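CsuC (Acinetobacter baumannii, PDB 6FJY) probably acts as a pilus-assembly chaperone of the archaic Csu system, forming a pre-assembly complex with the tip adhesion subunit CsuE. Local coordinates at residues Y88-E94 and M114-L120; S219-G223 and I234-K238. One frame throughout, in Å; residues are numbered along the deposited sequence.

Contact 1 closes before contact 2 opens along the chain, and the two lie on opposite sides of its centre, about 31 Å apart between centres and about 17 Å between nearest atoms. They belong to separate sheets. Strands 85-95 and 109-123 pair in the large sheet system of the PapD-like N-terminal domain, where contact 1 is buried and meets the partner protein. Strands 220-225 and 232-238 form a hairpin in a smaller five-strand sheet, where contact 2 lies at the surface and touches no other chain of the complex. This separation fits a two-domain chaperone whose subunit-binding strand lies far from the terminal hairpin.

Contact 1 (Y88-E94 and M114-L120); sequences YRLIVDE and MRYSIPL
The guanidinium of Arg-89 lies with one face over the backbone of 114-120, Pro-119 N beneath its centre and Ile-118 C nearer the rim. At its edge stands Ser-117: NH2 gives OG a bond of 2.6 Å only 10° out of the guanidinium plane, and NE adds a weak one of 3.0 Å to the same oxygen. Successive bends along the Arg-89 chain, at chi2 (-65°) and again at chi3, fold it back across the neighbouring strand. The second guanidinium, of Arg-115, has Ile-91 CD1 over one face and Asp-93 OD1 at its edge. Carboxylate and guanidinium are nearly coplanar, 8° apart, but the salt bridge is long, 3.7 Å from Asp-93 OD1 to Arg-115 NE. The Ile-91 side chain crosses that of Arg-115 at a slant, Ile-91 CG2 3.4 Å from Arg-115 NE.

The other face of the sheet carries Tyr-88, Leu-90, Val-92, Tyr-116 and Ile-118. The rings of Tyr-88 and Tyr-116 each present an edge to a backbone oxygen, of Leu-120 and Val-92 respectively. Leu-90 and Ile-118 run side by side, CB to CB 4.0 Å, and both Val-92 and Tyr-116 pack on Ile-5. Glu-94 OE1 is buried against Met-114 CG at 3.4 Å with no polar partner in the model, which may favour a protonated carboxyl.

Backbone bonds join the strands in alternate pairs, among them Leu-90 N to Ile-118 O at 2.7 Å. Met-114 to Ser-117 also pair in parallel with a strand of the other protein, and Arg-89 NH2 makes a salt bridge to that protein's backbone. A buried antiparallel strand pair whose second strand also pairs in parallel with a strand of the bound subunit, so that one sheet spans the interface, is characteristic of donor-strand complementation by the N-terminal domain of PapD-like chaperones.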
loop_
_atom_site.group_PDB
_atom_site.type_symbol
_atom_site.label_atom_id
_atom_site.label_comp_id
_atom_site.label_asym_id
_atom_site.label_seq_id
_atom_site.Cartn_x
_atom_site.Cartn_y
_atom_site.Cartn_z
ATOM N N TYR A 88 -13.270 -7.306 0.311
ATOM C CA TYR A 88 -12.903 -7.974 1.546
ATOM C C TYR A 88 -12.323 -6.931 2.493
ATOM O O TYR A 88 -11.925 -5.841 2.074
ATOM C CB TYR A 88 -11.860 -9.069 1.308
ATOM C CG TYR A 88 -12.236 -10.110 0.300
ATOM C CD1 TYR A 88 -11.994 -9.899 -1.057
ATOM C CD2 TYR A 88 -12.785 -11.323 0.690
ATOM C CE1 TYR A 88 -12.313 -10.850 -1.995
ATOM C CE2 TYR A 88 -13.103 -12.288 -0.250
ATOM C CZ TYR A 88 -12.870 -12.039 -1.593
ATOM O OH TYR A 88 -13.192 -12.985 -2.528
ATOM N N ARG A 89 -12.220 -7.286 3.773
ATOM C CA ARG A 89 -11.516 -6.457 4.747
ATOM C C ARG A 89 -10.400 -7.304 5.319
ATOM O O ARG A 89 -10.654 -8.411 5.810
ATOM C CB ARG A 89 -12.419 -5.977 5.885
ATOM C CG ARG A 89 -13.607 -5.095 5.471
ATOM C CD ARG A 89 -13.254 -3.746 4.873
ATOM N NE ARG A 89 -12.528 -2.875 5.779
ATOM C CZ ARG A 89 -12.350 -1.577 5.571
ATOM N NH1 ARG A 89 -12.855 -0.991 4.492
ATOM N NH2 ARG A 89 -11.653 -0.865 6.437
ATOM N N LEU A 90 -9.169 -6.807 5.213
ATOM C CA LEU A 90 -8.027 -7.392 5.899
ATOM C C LEU A 90 -7.970 -6.800 7.304
ATOM O O LEU A 90 -7.967 -5.573 7.459
ATOM C CB LEU A 90 -6.742 -7.095 5.131
ATOM C CG LEU A 90 -5.427 -7.385 5.849
ATOM C CD1 LEU A 90 -5.333 -8.834 6.218
ATOM C CD2 LEU A 90 -4.235 -6.953 5.013
ATOM N N ILE A 91 -7.958 -7.666 8.322
ATOM C CA ILE A 91 -7.932 -7.237 9.719
ATOM C C ILE A 91 -6.680 -7.806 10.376
ATOM O O ILE A 91 -6.563 -9.027 10.562
ATOM C CB ILE A 91 -9.180 -7.672 10.495
ATOM C CG1 ILE A 91 -10.463 -7.164 9.841
ATOM C CG2 ILE A 91 -9.090 -7.131 11.917
ATOM C CD1 ILE A 91 -10.593 -5.679 9.856
ATOM N N VAL A 92 -5.761 -6.931 10.766
ATOM C CA VAL A 92 -4.570 -7.360 11.487
ATOM C C VAL A 92 -4.504 -6.654 12.840
ATOM O O VAL A 92 -4.615 -5.421 12.928
ATOM C CB VAL A 92 -3.277 -7.188 10.662
ATOM C CG1 VAL A 92 -3.561 -6.660 9.256
ATOM C CG2 VAL A 92 -2.218 -6.416 11.418
ATOM N N ASP A 93 -4.390 -7.458 13.891
ATOM C CA ASP A 93 -4.380 -7.011 15.276
ATOM C C ASP A 93 -2.944 -7.047 15.799
ATOM O O ASP A 93 -2.313 -8.111 15.807
ATOM C CB ASP A 93 -5.285 -7.917 16.105
ATOM C CG ASP A 93 -6.753 -7.664 15.843
ATOM O OD1 ASP A 93 -7.197 -6.529 16.086
ATOM O OD2 ASP A 93 -7.460 -8.591 15.382
ATOM N N GLU A 94 -2.435 -5.892 16.240
ATOM C CA GLU A 94 -1.033 -5.716 16.624
ATOM C C GLU A 94 -0.932 -5.541 18.134
ATOM O O GLU A 94 -1.457 -4.568 18.686
ATOM C CB GLU A 94 -0.417 -4.509 15.905
ATOM C CG GLU A 94 1.099 -4.302 16.112
ATOM C CD GLU A 94 1.424 -3.269 17.195
ATOM O OE1 GLU A 94 0.485 -2.745 17.830
ATOM O OE2 GLU A 94 2.618 -2.978 17.412
ATOM N N MET A 114 -3.169 -2.111 18.640
ATOM C CA MET A 114 -3.640 -1.621 17.350
ATOM C C MET A 114 -4.485 -2.654 16.630
ATOM O O MET A 114 -4.337 -3.862 16.826
ATOM C CB MET A 114 -2.482 -1.226 16.425
ATOM C CG MET A 114 -1.579 -0.141 16.943
ATOM S SD MET A 114 -2.470 1.274 17.528
ATOM C CE MET A 114 -2.070 1.012 19.222
ATOM N N ARG A 115 -5.375 -2.151 15.780
ATOM C CA ARG A 115 -6.144 -2.966 14.856
ATOM C C ARG A 115 -6.243 -2.212 13.536
ATOM O O ARG A 115 -6.724 -1.077 13.499
ATOM C CB ARG A 115 -7.531 -3.269 15.417
ATOM C CG ARG A 115 -8.411 -4.153 14.527
ATOM C CD ARG A 115 -9.651 -4.547 15.306
ATOM N NE ARG A 115 -10.462 -5.551 14.630
ATOM C CZ ARG A 115 -11.758 -5.419 14.376
ATOM N NH1 ARG A 115 -12.402 -4.321 14.747
ATOM N NH2 ARG A 115 -12.415 -6.391 13.759
ATOM N N TYR A 116 -5.780 -2.836 12.461
ATOM C CA TYR A 116 -5.828 -2.246 11.131
ATOM C C TYR A 116 -6.952 -2.898 10.348
ATOM O O TYR A 116 -6.967 -4.123 10.179
ATOM C CB TYR A 116 -4.506 -2.421 10.386
ATOM C CG TYR A 116 -3.373 -1.590 10.937
ATOM C CD1 TYR A 116 -2.608 -2.040 12.007
ATOM C CD2 TYR A 116 -3.045 -0.370 10.365
ATOM C CE1 TYR A 116 -1.565 -1.278 12.511
ATOM C CE2 TYR A 116 -2.004 0.402 10.862
ATOM C CZ TYR A 116 -1.270 -0.058 11.931
ATOM O OH TYR A 116 -0.236 0.696 12.422
ATOM N N SER A 117 -7.902 -2.081 9.906
ATOM C CA SER A 117 -8.943 -2.502 8.977
ATOM C C SER A 117 -8.547 -1.984 7.598
ATOM O O SER A 117 -8.503 -0.771 7.363
ATOM C CB SER A 117 -10.318 -1.989 9.401
ATOM O OG SER A 117 -11.317 -2.474 8.513
ATOM N N ILE A 118 -8.218 -2.903 6.699
ATOM C CA ILE A 118 -7.584 -2.580 5.433
ATOM C C ILE A 118 -8.476 -3.079 4.291
ATOM O O ILE A 118 -8.860 -4.250 4.290
ATOM C CB ILE A 118 -6.176 -3.184 5.329
ATOM C CG1 ILE A 118 -5.202 -2.366 6.198
ATOM C CG2 ILE A 118 -5.726 -3.271 3.892
ATOM C CD1 ILE A 118 -3.838 -3.016 6.348
ATOM N N PRO A 119 -8.820 -2.234 3.318
ATOM C CA PRO A 119 -9.667 -2.698 2.213
ATOM C C PRO A 119 -8.874 -3.557 1.242
ATOM O O PRO A 119 -7.752 -3.227 0.853
ATOM C CB PRO A 119 -10.114 -1.393 1.553
ATOM C CG PRO A 119 -8.928 -0.469 1.771
ATOM C CD PRO A 119 -8.401 -0.828 3.137
ATOM N N LEU A 120 -9.491 -4.649 0.821
ATOM C CA LEU A 120 -8.860 -5.612 -0.067
ATOM C C LEU A 120 -9.822 -5.962 -1.192
ATOM O O LEU A 120 -10.996 -6.254 -0.936
ATOM C CB LEU A 120 -8.475 -6.859 0.713
ATOM C CG LEU A 120 -7.906 -7.987 -0.133
ATOM C CD1 LEU A 120 -6.540 -7.592 -0.756
ATOM C CD2 LEU A 120 -7.809 -9.216 0.705
#

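Contact 2 (S219-G223 and I234-K238); sequences SKIYG and IEITK
An antiparallel beta hairpin brings 219-223 against 234-238, with Ile-221 facing Ile-236 and Gly-223 facing Ile-234 as hydrogen-bonded pairs. Ile-221 N meets Ile-236 O at 2.8 Å, approaching nearly in line with the carbonyl bond. The return bond, Ile-236 N to Ile-221 O, is 3.1 Å long and straighter at its hydrogen, 166°. Toward the turn, Ile-234 N reaches Gly-223 O at 2.9 Å from well above the carbonyl plane, while Gly-223 N bonds back to Ile-234 O.

The apolar side is carried by the isoleucines. Ile-236 CG2 lies against Ile-221 CB at 3.6 Å and closer still to the carbonyl oxygen of Ile-221. Its chi1 of 150° lies some way from a staggered value. Ile-221 and Ile-236 both rest on Trp-151 of strand 149-154, and Ile-236 also on Leu-149. Ile-234 uses its CG2 branch, tucked between its own backbone N and carbonyl carbon, to touch Gly-223 O at 3.5 Å.

The other side carries Lys-220, Tyr-222, Glu-235 and Thr-237. Lys-220 CB presses on Ile-236 O at 3.2 Å, and its chain runs extended from CB to CE over this polar face and bends only at the last torsion. NZ stops 4.3 Å from Glu-235 OE1, beyond a salt bridge, so any attraction is probably modest. Near the outer end, Lys-238 CB lies alongside Ser-219 O, at 3.5 Å.

Strand 232-238 is flanked by 149-154 on its other side, with Thr-237 bonding to Trp-151 through the backbone, whereas 220-225 is outermost within the chain. An antiparallel hairpin with isoleucines on one face, packed on a neighbouring strand, and polar side chains on the other fits a sheet of an Ig-like beta sandwich, the fold of this family of chaperones.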
loop_
_atom_site.group_PDB
_atom_site.type_symbol
_atom_site.label_atom_id
_atom_site.label_comp_id
_atom_site.label_asym_id
_atom_site.label_seq_id
_atom_site.Cartn_x
_atom_site.Cartn_y
_atom_site.Cartn_z
ATOM N N SER A 219 -31.560 17.686 -9.181
ATOM C CA SER A 219 -30.187 18.125 -8.963
ATOM C C SER A 219 -29.271 16.916 -8.833
ATOM O O SER A 219 -29.728 15.773 -8.875
ATOM C CB SER A 219 -30.089 19.020 -7.719
ATOM O OG SER A 219 -30.720 18.427 -6.597
ATOM N N LYS A 220 -27.973 17.166 -8.683
ATOM C CA LYS A 220 -27.013 16.077 -8.608
ATOM C C LYS A 220 -25.881 16.467 -7.670
ATOM O O LYS A 220 -25.494 17.635 -7.586
ATOM C CB LYS A 220 -26.472 15.706 -9.996
ATOM C CG LYS A 220 -25.839 16.854 -10.756
ATOM C CD LYS A 220 -25.391 16.409 -12.143
ATOM C CE LYS A 220 -24.779 17.562 -12.932
ATOM N NZ LYS A 220 -23.570 18.122 -12.269
ATOM N N ILE A 221 -25.368 15.487 -6.974
ATOM C CA ILE A 221 -24.322 15.694 -5.984
ATOM C C ILE A 221 -22.966 15.682 -6.673
ATOM O O ILE A 221 -22.761 15.014 -7.694
ATOM C CB ILE A 221 -24.393 14.624 -4.874
ATOM C CG1 ILE A 221 -25.810 14.493 -4.330
ATOM C CG2 ILE A 221 -23.450 14.961 -3.734
ATOM C CD1 ILE A 221 -25.904 13.496 -3.191
ATOM N N TYR A 222 -22.032 16.435 -6.104
ATOM C CA TYR A 222 -20.644 16.459 -6.537
ATOM C C TYR A 222 -19.770 15.767 -5.497
ATOM O O TYR A 222 -19.927 15.990 -4.295
ATOM C CB TYR A 222 -20.174 17.899 -6.749
ATOM C CG TYR A 222 -20.603 18.493 -8.068
ATOM C CD1 TYR A 222 -20.643 17.716 -9.220
ATOM C CD2 TYR A 222 -20.961 19.835 -8.163
ATOM C CE1 TYR A 222 -21.027 18.260 -10.435
ATOM C CE2 TYR A 222 -21.348 20.389 -9.374
ATOM C CZ TYR A 222 -21.380 19.597 -10.506
ATOM O OH TYR A 222 -21.765 20.143 -11.710
ATOM N N GLY A 223 -18.839 14.934 -5.964
ATOM C CA GLY A 223 -18.001 14.159 -5.071
ATOM C C GLY A 223 -16.626 13.909 -5.653
ATOM O O GLY A 223 -16.366 14.171 -6.830
ATOM N N ILE A 234 -16.316 13.053 -9.506
ATOM C CA ILE A 234 -17.344 12.138 -9.969
ATOM C C ILE A 234 -18.698 12.784 -9.724
ATOM O O ILE A 234 -18.905 13.438 -8.693
ATOM C CB ILE A 234 -17.218 10.777 -9.257
ATOM C CG1 ILE A 234 -18.300 9.806 -9.727
ATOM C CG2 ILE A 234 -17.244 10.952 -7.740
ATOM C CD1 ILE A 234 -18.104 8.401 -9.198
ATOM N N GLU A 235 -19.600 12.655 -10.696
ATOM C CA GLU A 235 -20.939 13.212 -10.586
ATOM C C GLU A 235 -21.944 12.107 -10.301
ATOM O O GLU A 235 -21.884 11.025 -10.892
ATOM C CB GLU A 235 -21.330 13.981 -11.844
ATOM C CG GLU A 235 -21.150 13.240 -13.148
ATOM C CD GLU A 235 -21.441 14.139 -14.344
ATOM O OE1 GLU A 235 -21.036 15.325 -14.303
ATOM O OE2 GLU A 235 -22.088 13.665 -15.306
ATOM N N ILE A 236 -22.865 12.386 -9.385
ATOM C CA ILE A 236 -23.856 11.422 -8.935
ATOM C C ILE A 236 -25.223 12.084 -9.030
ATOM O O ILE A 236 -25.451 13.139 -8.423
ATOM C CB ILE A 236 -23.567 10.926 -7.506
ATOM C CG1 ILE A 236 -24.854 10.548 -6.779
ATOM C CG2 ILE A 236 -22.777 11.952 -6.718
ATOM C CD1 ILE A 236 -24.641 9.494 -5.739
ATOM N N THR A 237 -26.114 11.488 -9.816
ATOM C CA THR A 237 -27.425 12.048 -10.098
ATOM C C THR A 237 -28.478 11.446 -9.171
ATOM O O THR A 237 -28.283 10.383 -8.576
ATOM C CB THR A 237 -27.797 11.804 -11.561
ATOM O OG1 THR A 237 -27.955 10.398 -11.787
ATOM C CG2 THR A 237 -26.693 12.326 -12.467
ATOM N N LYS A 238 -29.611 12.134 -9.064
ATOM C CA LYS A 238 -30.651 11.724 -8.133
ATOM C C LYS A 238 -31.504 10.598 -8.704
ATOM O O LYS A 238 -31.825 10.584 -9.895
ATOM C CB LYS A 238 -31.534 12.923 -7.775
ATOM C CG LYS A 238 -32.753 12.581 -6.928
ATOM C CD LYS A 238 -33.353 13.823 -6.290
ATOM C CE LYS A 238 -33.785 14.829 -7.332
ATOM N NZ LYS A 238 -34.967 14.341 -8.099
#